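Local coordinates for protein isoprenyl transferase (Campylobacter jejuni, PDB 3UGS) that probably condenses isopentenyl diphosphate with allylic pyrophosphates, working as a magnesium-dependent homodimer to build polyprenyl diphosphates such as undecaprenyl diphosphate, at residues L181-F184 / L185-Q188. Numbering follows the deposited sequence.
With FFT ((2Z,6Z)-3,7,11-trimethyldodeca-2,6,10-trien-1-yl dihydrogen phosphate), chain C.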
ATOM      1  N   LEU A 181       3.785   1.720   5.178  1.00 25.17           N
ATOM      2  CA  LEU A 181       2.692   0.764   5.521  1.00 26.99           C
ATOM      3  C   LEU A 181       3.173  -0.507   6.164  1.00 24.78           C
ATOM      4  O   LEU A 181       2.434  -1.239   6.775  1.00 23.67           O
ATOM      5  CB  LEU A 181       1.825   0.413   4.314  1.00 30.09           C
ATOM      6  CG  LEU A 181       1.039   1.624   3.724  1.00 31.37           C
ATOM      7  CD1 LEU A 181      -0.052   1.106   2.800  1.00 33.11           C
ATOM      8  CD2 LEU A 181       0.429   2.504   4.798  1.00 28.79           C
ATOM      9  N   SER A 182       4.448  -0.736   5.983  1.00 24.56           N
ATOM     10  CA  SER A 182       5.129  -1.893   6.545  1.00 23.63           C
ATOM     11  C   SER A 182       4.328  -3.184   6.443  1.00 22.67           C
ATOM     12  O   SER A 182       3.966  -3.789   7.433  1.00 23.63           O
ATOM     13  CB  SER A 182       5.498  -1.634   7.991  1.00 23.84           C
ATOM     14  OG  SER A 182       6.501  -0.657   8.021  1.00 25.53           O
ATOM     15  N   ASN A 183       4.059  -3.589   5.216  1.00 21.58           N
ATOM     16  CA  ASN A 183       3.401  -4.898   4.915  1.00 21.04           C
ATOM     17  C   ASN A 183       2.044  -5.076   5.598  1.00 21.19           C
ATOM     18  O   ASN A 183       1.623  -6.182   5.943  1.00 18.77           O
ATOM     19  CB  ASN A 183       4.314  -6.065   5.299  1.00 21.84           C
ATOM     20  CG  ASN A 183       4.129  -7.292   4.408  1.00 21.74           C
ATOM     21  OD1 ASN A 183       3.433  -7.236   3.401  1.00 21.98           O
ATOM     22  ND2 ASN A 183       4.746  -8.406   4.783  1.00 21.13           N
ATOM     23  N   PHE A 184       1.387  -3.937   5.798  1.00 21.89           N
ATOM     24  CA  PHE A 184       0.095  -3.893   6.485  1.00 23.09           C
ATOM     25  C   PHE A 184      -1.060  -3.686   5.520  1.00 23.17           C
ATOM     26  O   PHE A 184      -1.267  -2.598   4.985  1.00 24.38           O
ATOM     27  CB  PHE A 184       0.079  -2.835   7.609  1.00 23.68           C
ATOM     28  CG  PHE A 184      -1.094  -2.958   8.556  1.00 23.74           C
ATOM     29  CD1 PHE A 184      -1.510  -4.185   9.038  1.00 24.17           C
ATOM     30  CD2 PHE A 184      -1.771  -1.829   8.977  1.00 25.81           C
ATOM     31  CE1 PHE A 184      -2.591  -4.277   9.904  1.00 24.17           C
ATOM     32  CE2 PHE A 184      -2.852  -1.915   9.829  1.00 24.82           C
ATOM     33  CZ  PHE A 184      -3.259  -3.143  10.299  1.00 23.82           C
ATOM     34  N   LEU A 185      -1.818  -4.761   5.313  1.00 22.50           N
ATOM     35  CA  LEU A 185      -3.076  -4.683   4.522  1.00 20.93           C
ATOM     36  C   LEU A 185      -2.937  -3.967   3.155  1.00 21.39           C
ATOM     37  O   LEU A 185      -3.759  -3.149   2.711  1.00 21.55           O
ATOM     38  CB  LEU A 185      -4.118  -3.926   5.315  1.00 20.89           C
ATOM     39  CG  LEU A 185      -4.485  -4.531   6.686  1.00 21.61           C
ATOM     40  CD1 LEU A 185      -5.419  -3.577   7.427  1.00 20.10           C
ATOM     41  CD2 LEU A 185      -5.077  -5.940   6.519  1.00 20.75           C
ATOM     42  N   LEU A 186      -1.877  -4.299   2.465  1.00 20.87           N
ATOM     43  CA  LEU A 186      -1.587  -3.635   1.165  1.00 19.52           C
ATOM     44  C   LEU A 186      -2.739  -3.734   0.150  1.00 18.96           C
ATOM     45  O   LEU A 186      -3.132  -2.776  -0.525  1.00 19.12           O
ATOM     46  CB  LEU A 186      -0.295  -4.165   0.578  1.00 18.75           C
ATOM     47  CG  LEU A 186       0.944  -3.852   1.461  1.00 19.50           C
ATOM     48  CD1 LEU A 186       2.214  -4.593   0.964  1.00 19.44           C
ATOM     49  CD2 LEU A 186       1.189  -2.343   1.566  1.00 17.77           C
ATOM     50  N   TRP A 187      -3.253  -4.929   0.009  1.00 18.76           N
ATOM     51  CA  TRP A 187      -4.318  -5.167  -0.981  1.00 18.32           C
ATOM     52  C   TRP A 187      -5.556  -4.325  -0.685  1.00 18.24           C
ATOM     53  O   TRP A 187      -6.122  -3.622  -1.531  1.00 18.02           O
ATOM     54  CB  TRP A 187      -4.682  -6.635  -1.040  1.00 18.86           C
ATOM     55  CG  TRP A 187      -5.750  -6.964  -2.046  1.00 18.17           C
ATOM     56  CD1 TRP A 187      -7.104  -6.778  -1.935  1.00 17.81           C
ATOM     57  CD2 TRP A 187      -5.551  -7.575  -3.351  1.00 18.63           C
ATOM     58  NE1 TRP A 187      -7.730  -7.221  -3.060  1.00 18.71           N
ATOM     59  CE2 TRP A 187      -6.850  -7.728  -3.923  1.00 18.25           C
ATOM     60  CE3 TRP A 187      -4.441  -8.038  -4.049  1.00 18.30           C
ATOM     61  CZ2 TRP A 187      -7.029  -8.291  -5.139  1.00 19.71           C
ATOM     62  CZ3 TRP A 187      -4.617  -8.568  -5.274  1.00 19.01           C
ATOM     63  CH2 TRP A 187      -5.895  -8.714  -5.817  1.00 20.26           C
ATOM     64  N   GLN A 188      -5.949  -4.407   0.562  1.00 18.83           N
ATOM     65  CA  GLN A 188      -7.116  -3.690   1.105  1.00 18.03           C
ATOM     66  C   GLN A 188      -6.978  -2.145   1.008  1.00 18.81           C
ATOM     67  O   GLN A 188      -7.951  -1.386   0.903  1.00 17.10           O
ATOM     68  CB  GLN A 188      -7.379  -4.109   2.527  1.00 17.74           C
ATOM     69  CG  GLN A 188      -7.774  -5.569   2.710  1.00 17.35           C
ATOM     70  CD  GLN A 188      -6.542  -6.453   2.990  1.00 17.37           C
ATOM     71  OE1 GLN A 188      -5.412  -6.032   2.746  1.00 15.93           O
ATOM     72  NE2 GLN A 188      -6.766  -7.670   3.527  1.00 16.39           N
TER
HETATM   73  O3  FFT C 401       6.826   0.747  10.188  1.00 26.79           O
HETATM   74  P   FFT C 401       7.298   0.367  11.566  1.00 28.13           P
HETATM   75  O1  FFT C 401       6.783   1.279  12.638  1.00 27.74           O
HETATM   76  O2  FFT C 401       8.786   0.069  11.565  1.00 29.08           O
HETATM   77  O   FFT C 401       6.625  -1.055  11.959  1.00 28.80           O
HETATM   78  C14 FFT C 401       5.216  -1.152  12.259  1.00 28.73           C
HETATM   79  C13 FFT C 401       4.785  -2.596  12.385  1.00 28.32           C
HETATM   80  C11 FFT C 401       4.195  -3.079  13.474  1.00 30.48           C
HETATM   81  C12 FFT C 401       3.802  -4.506  13.544  1.00 29.77           C
HETATM   82  C10 FFT C 401       3.817  -2.193  14.630  1.00 35.39           C
HETATM   83  C9  FFT C 401       4.392  -2.675  15.929  1.00 37.52           C
HETATM   84  C8  FFT C 401       4.250  -1.590  16.982  1.00 37.69           C
HETATM   85  C6  FFT C 401       3.458  -1.749  18.060  1.00 38.77           C
HETATM   86  C7  FFT C 401       3.339  -0.680  19.121  1.00 34.62           C
HETATM   87  C5  FFT C 401       2.677  -3.024  18.217  1.00 39.02           C
HETATM   88  C4  FFT C 401       2.545  -3.259  19.703  1.00 42.58           C
HETATM   89  C3  FFT C 401       2.102  -4.667  20.021  1.00 42.03           C
HETATM   90  C1  FFT C 401       1.594  -4.934  21.248  1.00 44.90           C
HETATM   91  C2  FFT C 401       1.470  -3.834  22.291  1.00 39.87           C
HETATM   92  C   FFT C 401       1.146  -6.348  21.558  1.00 42.92           C
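F184 and L185 stand side by side and point the same way, and L185 lays its methyl CD1 over one face of the phenyl ring. This CH-pi contact puts L185 CD1 3.9 Å from the centroid of the F184 ring and 20° off its normal. The methyl is displaced toward the rim, where L185 CD1 comes within 3.6 Å of F184 CZ. With CG anti to the backbone N (chi1 -166°) and beside the carbonyl carbon, the F184 ring comes to lie alongside L185. The same ring stacks with F57 of the ligand pocket and touches M172 on strand 171-175. A second apolar contact joins L181 to L186, with L186 CD2 3.9 Å from L181 CD1, while L186 CD1 lies 3.8 Å from N183 OD1. All of this is buried in the loop linking the last two strands, 171-175 and 193-197, at one edge of the six-stranded parallel sheet of the cis-prenyltransferase fold. S182 OG donates a 2.6 Å hydrogen bond to phosphate oxygen O3 of FFT; FFT is also hydrogen-bonded by R174, R180 and the backbone N of G16. N183 instead gives its ND2 to E62 and receives R137 N at OD1, and S190 of the second subunit packs on both N183 and L186.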